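Local structure of diacylglycerol O-acyltransferase (Marinobacter hydrocarbonoclasticus, 6CHJ) at residues 68-73 with 136-141; 115-120 with 163-168; 20-25 with 106-111. The protein probably catalyses acyl transfer from acyl-CoA to diacylglycerol, giving triacylglycerol, and is a member of the wax ester synthase family. All blocks are in the same frame, centred on the assembly; numbering follows the deposited sequence.

Contact 1: 68-73 with 136-141; sequences PVWVED and HSLVDG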
loop_
_atom_site.group_PDB
_atom_site.type_symbol
_atom_site.label_atom_id
_atom_site.label_comp_id
_atom_site.label_asym_id
_atom_site.label_seq_id
_atom_site.Cartn_x
_atom_site.Cartn_y
_atom_site.Cartn_z
ATOM N N PRO B 68 -23.617 -1.589 -7.624
ATOM C CA PRO B 68 -22.851 -0.914 -6.570
ATOM C C PRO B 68 -23.526 0.361 -6.089
ATOM O O PRO B 68 -24.015 1.171 -6.879
ATOM C CB PRO B 68 -21.517 -0.600 -7.260
ATOM C CG PRO B 68 -21.886 -0.434 -8.706
ATOM C CD PRO B 68 -22.998 -1.432 -8.953
ATOM N N VAL B 69 -23.534 0.539 -4.767
ATOM C CA VAL B 69 -24.142 1.701 -4.130
ATOM C C VAL B 69 -23.245 2.176 -3.001
ATOM O O VAL B 69 -22.468 1.405 -2.431
ATOM C CB VAL B 69 -25.556 1.400 -3.585
ATOM C CG1 VAL B 69 -26.468 0.931 -4.698
ATOM C CG2 VAL B 69 -25.489 0.364 -2.469
ATOM N N TRP B 70 -23.352 3.462 -2.690
ATOM C CA TRP B 70 -22.752 4.003 -1.485
ATOM C C TRP B 70 -23.677 3.764 -0.299
ATOM O O TRP B 70 -24.896 3.657 -0.453
ATOM C CB TRP B 70 -22.494 5.501 -1.629
ATOM C CG TRP B 70 -21.541 5.904 -2.710
ATOM C CD1 TRP B 70 -21.764 6.834 -3.685
ATOM C CD2 TRP B 70 -20.203 5.426 -2.914
ATOM N NE1 TRP B 70 -20.654 6.965 -4.483
ATOM C CE2 TRP B 70 -19.681 6.112 -4.032
ATOM C CE3 TRP B 70 -19.398 4.483 -2.268
ATOM C CZ2 TRP B 70 -18.395 5.880 -4.517
ATOM C CZ3 TRP B 70 -18.126 4.254 -2.752
ATOM C CH2 TRP B 70 -17.636 4.948 -3.870
ATOM N N VAL B 71 -23.088 3.693 0.894
ATOM C CA VAL B 71 -23.839 3.526 2.135
ATOM C C VAL B 71 -23.125 4.276 3.249
ATOM O O VAL B 71 -21.897 4.404 3.260
ATOM C CB VAL B 71 -24.027 2.041 2.544
ATOM C CG1 VAL B 71 -25.065 1.362 1.668
ATOM C CG2 VAL B 71 -22.715 1.301 2.485
ATOM N N GLU B 72 -23.912 4.755 4.204
ATOM C CA GLU B 72 -23.374 5.515 5.319
ATOM C C GLU B 72 -22.610 4.586 6.258
ATOM O O GLU B 72 -23.193 3.678 6.855
ATOM C CB GLU B 72 -24.517 6.220 6.044
ATOM C CG GLU B 72 -24.099 7.410 6.885
ATOM C CD GLU B 72 -24.622 7.329 8.305
ATOM O OE1 GLU B 72 -25.256 6.308 8.644
ATOM O OE2 GLU B 72 -24.409 8.286 9.080
ATOM N N ASP B 73 -21.306 4.802 6.392
ATOM C CA ASP B 73 -20.482 3.876 7.155
ATOM C C ASP B 73 -20.753 4.053 8.642
ATOM O O ASP B 73 -20.417 5.086 9.227
ATOM C CB ASP B 73 -19.004 4.079 6.842
ATOM C CG ASP B 73 -18.155 2.909 7.306
ATOM O OD1 ASP B 73 -18.660 1.768 7.265
ATOM O OD2 ASP B 73 -16.995 3.122 7.714
ATOM N N HIS B 136 -11.053 7.902 -7.016
ATOM C CA HIS B 136 -11.794 8.666 -8.023
ATOM C C HIS B 136 -13.278 8.285 -8.072
ATOM O O HIS B 136 -14.119 9.129 -8.402
ATOM C CB HIS B 136 -11.145 8.482 -9.403
ATOM C CG HIS B 136 -11.335 9.645 -10.332
ATOM N ND1 HIS B 136 -12.544 9.942 -10.927
ATOM C CD2 HIS B 136 -10.458 10.575 -10.782
ATOM C CE1 HIS B 136 -12.406 11.009 -11.693
ATOM N NE2 HIS B 136 -11.150 11.412 -11.625
ATOM N N SER B 137 -13.623 7.036 -7.756
ATOM C CA SER B 137 -15.038 6.674 -7.636
ATOM C C SER B 137 -15.763 7.503 -6.587
ATOM O O SER B 137 -16.976 7.699 -6.692
ATOM C CB SER B 137 -15.196 5.203 -7.286
ATOM O OG SER B 137 -15.309 4.443 -8.470
ATOM N N LEU B 138 -15.049 7.981 -5.569
ATOM C CA LEU B 138 -15.665 8.722 -4.477
ATOM C C LEU B 138 -15.559 10.229 -4.666
ATOM O O LEU B 138 -16.511 10.955 -4.374
ATOM C CB LEU B 138 -15.031 8.318 -3.140
ATOM C CG LEU B 138 -15.792 8.813 -1.912
ATOM C CD1 LEU B 138 -17.098 8.037 -1.769
ATOM C CD2 LEU B 138 -14.946 8.692 -0.648
ATOM N N VAL B 139 -14.413 10.723 -5.121
ATOM C CA VAL B 139 -14.223 12.139 -5.419
ATOM C C VAL B 139 -13.320 12.262 -6.643
ATOM O O VAL B 139 -12.209 11.721 -6.655
ATOM C CB VAL B 139 -13.613 12.900 -4.227
ATOM C CG1 VAL B 139 -13.322 14.345 -4.598
ATOM C CG2 VAL B 139 -14.529 12.832 -3.004
ATOM N N ASP B 140 -13.789 12.980 -7.667
ATOM C CA ASP B 140 -12.955 13.225 -8.841
ATOM C C ASP B 140 -11.745 14.080 -8.462
ATOM O O ASP B 140 -11.567 14.489 -7.309
ATOM C CB ASP B 140 -13.767 13.879 -9.956
ATOM C CG ASP B 140 -14.250 15.256 -9.582
ATOM O OD1 ASP B 140 -15.384 15.364 -9.061
ATOM O OD2 ASP B 140 -13.489 16.226 -9.778
ATOM N N GLY B 141 -10.893 14.347 -9.456
ATOM C CA GLY B 141 -9.623 15.011 -9.227
ATOM C C GLY B 141 -9.679 16.486 -8.873
ATOM O O GLY B 141 -8.909 16.950 -8.021
#
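Trp70 and Leu138 meet through different first torsions. In Trp70, CG lies beside the backbone N and anti to the carbonyl carbon (chi1 -62°), which carries the indole from strand 67-72 to the loop after strand 127-135. In Leu138, CG is anti to N (chi1 -168°), and the turn at CG brings CD1 over one face of that indole. CD1 stands 3.8 Å from the centroid of the Trp70 six-membered ring and 12° off its normal, a CH-pi contact. Its nearest ring atom is Trp70 CZ2, 3.7 Å from Leu138 CD1. The same ring atom meets a backbone group at the ring edge: Ser137 O lies in the indole plane, 3.2 Å from Trp70 CZ2. Face and edge of the benzene half are therefore both engaged by consecutive residues. Ser137 CB adds a looser touch, 4.2 Å from Trp70 CH2, while its OG is hydrogen-bonded to Asp8 O in helix 6-13. Asp140 occupies the N-cap position of helix 141-150. With His135 just before it, segment 136-141 reads HHSLVDG, the HHxxxDG signature of CoA-dependent acyltransferases, which in relatives marks the active site.

Contact 2: 115-120 with 163-168; sequences WEVHLI and PIWDLP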
loop_
_atom_site.group_PDB
_atom_site.type_symbol
_atom_site.label_atom_id
_atom_site.label_comp_id
_atom_site.label_asym_id
_atom_site.label_seq_id
_atom_site.Cartn_x
_atom_site.Cartn_y
_atom_site.Cartn_z
ATOM N N TRP B 115 -10.607 6.997 1.524
ATOM C CA TRP B 115 -9.760 8.169 1.653
ATOM C C TRP B 115 -8.721 7.920 2.733
ATOM O O TRP B 115 -8.954 7.158 3.668
ATOM C CB TRP B 115 -10.574 9.419 1.967
ATOM C CG TRP B 115 -11.323 9.357 3.258
ATOM C CD1 TRP B 115 -12.594 8.890 3.447
ATOM C CD2 TRP B 115 -10.862 9.796 4.541
ATOM N NE1 TRP B 115 -12.946 9.002 4.767
ATOM C CE2 TRP B 115 -11.901 9.557 5.462
ATOM C CE3 TRP B 115 -9.669 10.359 5.004
ATOM C CZ2 TRP B 115 -11.785 9.869 6.819
ATOM C CZ3 TRP B 115 -9.557 10.674 6.350
ATOM C CH2 TRP B 115 -10.609 10.432 7.237
ATOM N N GLU B 116 -7.558 8.542 2.573
ATOM C CA GLU B 116 -6.542 8.571 3.613
ATOM C C GLU B 116 -5.967 9.975 3.679
ATOM O O GLU B 116 -5.813 10.635 2.643
ATOM C CB GLU B 116 -5.411 7.584 3.344
ATOM C CG GLU B 116 -5.818 6.128 3.373
ATOM C CD GLU B 116 -4.829 5.226 2.649
ATOM O OE1 GLU B 116 -3.640 5.596 2.501
ATOM O OE2 GLU B 116 -5.256 4.138 2.209
ATOM N N VAL B 117 -5.646 10.425 4.888
ATOM C CA VAL B 117 -4.832 11.618 5.096
ATOM C C VAL B 117 -3.569 11.203 5.844
ATOM O O VAL B 117 -3.645 10.547 6.891
ATOM C CB VAL B 117 -5.585 12.710 5.877
ATOM C CG1 VAL B 117 -4.723 13.945 5.998
ATOM C CG2 VAL B 117 -6.922 13.021 5.232
ATOM N N HIS B 118 -2.418 11.599 5.315
ATOM C CA HIS B 118 -1.120 11.260 5.880
ATOM C C HIS B 118 -0.442 12.554 6.325
ATOM O O HIS B 118 -0.011 13.362 5.491
ATOM C CB HIS B 118 -0.271 10.509 4.852
ATOM C CG HIS B 118 -0.781 9.137 4.518
ATOM N ND1 HIS B 118 -0.037 7.994 4.732
ATOM C CD2 HIS B 118 -1.957 8.725 3.977
ATOM C CE1 HIS B 118 -0.733 6.938 4.348
ATOM N NE2 HIS B 118 -1.902 7.355 3.886
ATOM N N LEU B 119 -0.338 12.749 7.638
ATOM C CA LEU B 119 0.428 13.850 8.200
ATOM C C LEU B 119 1.872 13.396 8.384
ATOM O O LEU B 119 2.150 12.479 9.165
ATOM C CB LEU B 119 -0.193 14.315 9.518
ATOM C CG LEU B 119 0.551 15.334 10.392
ATOM C CD1 LEU B 119 0.715 16.627 9.622
ATOM C CD2 LEU B 119 -0.187 15.567 11.736
ATOM N N ILE B 120 2.791 14.055 7.683
ATOM C CA ILE B 120 4.202 13.684 7.645
ATOM C C ILE B 120 5.001 14.705 8.452
ATOM O O ILE B 120 4.948 15.912 8.170
ATOM C CB ILE B 120 4.728 13.609 6.201
ATOM C CG1 ILE B 120 3.819 12.722 5.318
ATOM C CG2 ILE B 120 6.182 13.133 6.192
ATOM C CD1 ILE B 120 3.815 13.131 3.843
ATOM N N PRO B 163 -10.339 19.475 9.757
ATOM C CA PRO B 163 -9.655 18.721 8.704
ATOM C C PRO B 163 -10.599 18.360 7.556
ATOM O O PRO B 163 -11.824 18.474 7.657
ATOM C CB PRO B 163 -9.182 17.465 9.448
ATOM C CG PRO B 163 -10.233 17.263 10.518
ATOM C CD PRO B 163 -10.637 18.645 10.944
ATOM N N ILE B 164 -9.997 17.909 6.448
ATOM C CA ILE B 164 -10.756 17.715 5.209
ATOM C C ILE B 164 -11.904 16.731 5.380
ATOM O O ILE B 164 -12.895 16.789 4.641
ATOM C CB ILE B 164 -9.836 17.249 4.065
ATOM C CG1 ILE B 164 -10.488 17.569 2.717
ATOM C CG2 ILE B 164 -9.581 15.732 4.165
ATOM C CD1 ILE B 164 -9.536 17.534 1.569
ATOM N N TRP B 165 -11.797 15.798 6.316
ATOM C CA TRP B 165 -12.860 14.807 6.360
ATOM C C TRP B 165 -14.120 15.338 7.023
ATOM O O TRP B 165 -15.164 14.678 6.948
ATOM C CB TRP B 165 -12.377 13.535 7.052
ATOM C CG TRP B 165 -11.783 13.710 8.412
ATOM C CD1 TRP B 165 -12.458 13.807 9.586
ATOM C CD2 TRP B 165 -10.385 13.777 8.739
ATOM N NE1 TRP B 165 -11.569 13.939 10.627
ATOM C CE2 TRP B 165 -10.291 13.916 10.133
ATOM C CE3 TRP B 165 -9.211 13.732 7.988
ATOM C CZ2 TRP B 165 -9.070 14.010 10.794
ATOM C CZ3 TRP B 165 -7.997 13.820 8.643
ATOM C CH2 TRP B 165 -7.933 13.957 10.032
ATOM N N ASP B 166 -14.055 16.529 7.627
ATOM C CA ASP B 166 -15.184 17.166 8.311
ATOM C C ASP B 166 -15.306 18.592 7.786
ATOM O O ASP B 166 -14.645 19.502 8.291
ATOM C CB ASP B 166 -14.989 17.145 9.826
ATOM C CG ASP B 166 -16.310 17.178 10.592
ATOM O OD1 ASP B 166 -17.340 16.655 10.087
ATOM O OD2 ASP B 166 -16.313 17.734 11.710
ATOM N N LEU B 167 -16.156 18.788 6.780
ATOM C CA LEU B 167 -16.259 20.092 6.150
ATOM C C LEU B 167 -17.716 20.523 6.044
ATOM O O LEU B 167 -18.605 19.693 5.796
ATOM C CB LEU B 167 -15.618 20.101 4.743
ATOM C CG LEU B 167 -14.088 20.189 4.572
ATOM C CD1 LEU B 167 -13.734 20.322 3.107
ATOM C CD2 LEU B 167 -13.439 21.316 5.370
ATOM N N PRO B 168 -17.991 21.824 6.227
ATOM C CA PRO B 168 -19.309 22.426 6.001
ATOM C C PRO B 168 -19.899 22.073 4.638
ATOM O O PRO B 168 -21.037 21.604 4.587
ATOM C CB PRO B 168 -19.018 23.923 6.095
ATOM C CG PRO B 168 -17.855 24.016 7.037
ATOM C CD PRO B 168 -17.022 22.793 6.782
#
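Trp165 meets Trp115 and Val117 with CB and the CD2-CE3-CZ3 side of its indole. Its CG sits between the backbone N and the carbonyl carbon (chi1 54°), which sets the indole against strand 115-121. Trp165 CB lies over the six-membered ring of Trp115, 4.0 Å from the centroid and 28° off the normal, a CH-pi contact. Next, Trp165 CG and CD2 pass Trp115 CH2, each at 3.7 Å. Trp165 CE3 is 3.5 Å from Trp115 CZ3. Val117 CG2 also touches Trp165 CE3, at 3.7 Å. Last, Trp165 CZ3 meets CG2 and CB of Val117, which comes to the ring edge. The indole planes lie at 21°, but strongly offset, with little overlap. Pro163 CG packs on the other face of Trp165, within the type I turn 163-166. Ile164 extends the apolar patch, with its CG2 3.9 Å from Val117 CG2. The polar edges turn to other loops: Trp115 NE1 bonds to Phe57 O, and Trp165 NE1 makes a weak bond to Lys50 O. Strand 115-121 runs between strands 82-86 and 127-135. The turn packs on its face, with Pro163 also touching Leu47 of helix 39-49, and Phe82 of strand 82-86 meeting the Trp165 ring.

Contact 3: 20-25 with 106-111; sequences PMHVGG and HLMDRE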
loop_
_atom_site.group_PDB
_atom_site.type_symbol
_atom_site.label_atom_id
_atom_site.label_comp_id
_atom_site.label_asym_id
_atom_site.label_seq_id
_atom_site.Cartn_x
_atom_site.Cartn_y
_atom_site.Cartn_z
ATOM N N PRO B 20 -3.764 1.562 -9.777
ATOM C CA PRO B 20 -4.741 2.069 -8.819
ATOM C C PRO B 20 -5.439 3.287 -9.415
ATOM O O PRO B 20 -4.884 4.018 -10.248
ATOM C CB PRO B 20 -3.899 2.414 -7.594
ATOM C CG PRO B 20 -2.732 1.501 -7.700
ATOM C CD PRO B 20 -2.440 1.387 -9.156
ATOM N N MET B 21 -6.694 3.452 -9.028
ATOM C CA MET B 21 -7.556 4.482 -9.578
ATOM C C MET B 21 -7.933 5.493 -8.497
ATOM O O MET B 21 -9.074 5.946 -8.400
ATOM C CB MET B 21 -8.782 3.836 -10.244
ATOM C CG MET B 21 -8.431 3.008 -11.505
ATOM S SD MET B 21 -7.599 3.925 -12.860
ATOM C CE MET B 21 -8.699 5.280 -13.020
ATOM N N HIS B 22 -6.973 5.826 -7.650
ATOM C CA HIS B 22 -7.142 6.883 -6.667
ATOM C C HIS B 22 -6.320 8.100 -7.085
ATOM O O HIS B 22 -5.270 7.971 -7.715
ATOM C CB HIS B 22 -6.728 6.412 -5.268
ATOM C CG HIS B 22 -5.306 5.938 -5.167
ATOM N ND1 HIS B 22 -4.960 4.602 -5.184
ATOM C CD2 HIS B 22 -4.145 6.623 -5.027
ATOM C CE1 HIS B 22 -3.650 4.485 -5.081
ATOM N NE2 HIS B 22 -3.129 5.697 -4.991
ATOM N N VAL B 23 -6.803 9.283 -6.742
ATOM C CA VAL B 23 -6.020 10.491 -6.891
ATOM C C VAL B 23 -5.459 10.874 -5.530
ATOM O O VAL B 23 -5.818 10.304 -4.501
ATOM C CB VAL B 23 -6.841 11.648 -7.490
ATOM C CG1 VAL B 23 -7.548 11.194 -8.774
ATOM C CG2 VAL B 23 -7.841 12.159 -6.434
ATOM N N GLY B 24 -4.575 11.867 -5.524
ATOM C CA GLY B 24 -3.900 12.313 -4.324
ATOM C C GLY B 24 -3.487 13.761 -4.452
ATOM O O GLY B 24 -3.506 14.345 -5.537
ATOM N N GLY B 25 -3.115 14.338 -3.315
ATOM C CA GLY B 25 -2.577 15.683 -3.286
ATOM C C GLY B 25 -1.561 15.839 -2.177
ATOM O O GLY B 25 -1.720 15.282 -1.080
ATOM N N HIS B 106 -0.089 2.244 -3.399
ATOM C CA HIS B 106 -0.871 1.222 -2.707
ATOM C C HIS B 106 -2.356 1.336 -3.017
ATOM O O HIS B 106 -2.958 2.406 -2.841
ATOM C CB HIS B 106 -0.671 1.327 -1.195
ATOM C CG HIS B 106 0.759 1.236 -0.773
ATOM N ND1 HIS B 106 1.641 0.328 -1.322
ATOM C CD2 HIS B 106 1.470 1.964 0.120
ATOM C CE1 HIS B 106 2.830 0.491 -0.773
ATOM N NE2 HIS B 106 2.755 1.482 0.099
ATOM N N LEU B 107 -2.938 0.215 -3.456
ATOM C CA LEU B 107 -4.386 0.054 -3.545
ATOM C C LEU B 107 -5.076 0.430 -2.245
ATOM O O LEU B 107 -4.607 0.097 -1.151
ATOM C CB LEU B 107 -4.732 -1.399 -3.866
ATOM C CG LEU B 107 -4.636 -1.859 -5.314
ATOM C CD1 LEU B 107 -5.149 -3.281 -5.403
ATOM C CD2 LEU B 107 -5.384 -0.928 -6.289
ATOM N N MET B 108 -6.212 1.102 -2.361
ATOM C CA MET B 108 -7.013 1.380 -1.183
ATOM C C MET B 108 -7.973 0.227 -0.924
ATOM O O MET B 108 -8.351 -0.511 -1.829
ATOM C CB MET B 108 -7.802 2.678 -1.337
ATOM C CG MET B 108 -7.051 3.779 -1.985
ATOM S SD MET B 108 -7.902 5.355 -1.914
ATOM C CE MET B 108 -7.857 5.602 -0.124
ATOM N N ASP B 109 -8.386 0.103 0.332
ATOM C CA ASP B 109 -9.308 -0.945 0.761
ATOM C C ASP B 109 -10.739 -0.566 0.391
ATOM O O ASP B 109 -11.246 0.467 0.843
ATOM C CB ASP B 109 -9.168 -1.122 2.268
ATOM C CG ASP B 109 -9.984 -2.267 2.814
ATOM O OD1 ASP B 109 -10.487 -3.137 2.052
ATOM O OD2 ASP B 109 -10.093 -2.290 4.050
ATOM N N ARG B 110 -11.405 -1.400 -0.407
ATOM C CA ARG B 110 -12.748 -1.043 -0.865
ATOM C C ARG B 110 -13.819 -1.207 0.208
ATOM O O ARG B 110 -14.923 -0.673 0.045
ATOM C CB ARG B 110 -13.126 -1.870 -2.090
ATOM C CG ARG B 110 -12.788 -1.168 -3.390
ATOM C CD ARG B 110 -13.227 -1.961 -4.596
ATOM N NE ARG B 110 -12.509 -1.473 -5.758
ATOM C CZ ARG B 110 -12.657 -1.921 -6.995
ATOM N NH1 ARG B 110 -13.514 -2.905 -7.260
ATOM N NH2 ARG B 110 -11.942 -1.361 -7.970
ATOM N N GLU B 111 -13.525 -1.919 1.294
ATOM C CA GLU B 111 -14.510 -2.170 2.332
ATOM C C GLU B 111 -14.678 -0.999 3.304
ATOM O O GLU B 111 -15.572 -1.049 4.163
ATOM C CB GLU B 111 -14.142 -3.454 3.081
ATOM C CG GLU B 111 -14.446 -4.749 2.295
ATOM C CD GLU B 111 -15.742 -5.431 2.747
ATOM O OE1 GLU B 111 -15.681 -6.500 3.400
ATOM O OE2 GLU B 111 -16.829 -4.890 2.456
#
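His22 meets His106 and Met108 where strand 22-30 enters the mixed sheet of the catalytic domain, part of the CoA-dependent acyltransferase clan. The partner segment 106-111 is the loop that leads from helix 93-105 to strand 115-121. Polar contact comes first. His106 O approaches the His22 ring obliquely, 3.1 Å from CE1, and also accepts a hydrogen bond from Lys133 NZ. The ring is held from elsewhere too: His22 NE2 bonds to His104 O, at the end of the helix, and His104 meets it edge-to-face. These partners should limit rotation of the imidazole. Apolar contact lies at Pro20, whose CG is 3.9 Å from Leu107 CD2. The two side chains cross at about a right angle. Across the subunit interface, the His106 ring stacks on His106 of the second subunit, and Leu107 packs on Arg17 of that subunit. The remaining contact involves sulfur. Met108 SD lies 4.8 Å from the His22 ring centroid, at 44° to the normal, so it addresses the ring obliquely. With His22 CG between N and the carbonyl carbon (chi1 58°), the ring leans toward the loop, and Met108 SD rests 3.7 Å from His22 CB.

The three contacts all lie in the catalytic domain. Contacts 1 and 3 are the closest pair, with centres 12 Å apart. They touch at the HHxxxDG loop: His136 N is 3.1 Å from Met21 O, a probable hydrogen bond, and His136 CD2 packs on Val23 CG1 at 3.6 Å. Contact 3 thus borders the probable active site. Contacts 2 and 3 each have one segment in the same mixed sheet (strands 115-121 and 22-30), with centres 15 Å apart, and join where Met108 CE packs 3.5 Å from Trp115 N. Contacts 1 and 2 do not touch (nearest atoms about 5 Å apart). Along the chain, contact 1 crosses both others, whereas contact 3 lies wholly before contact 2.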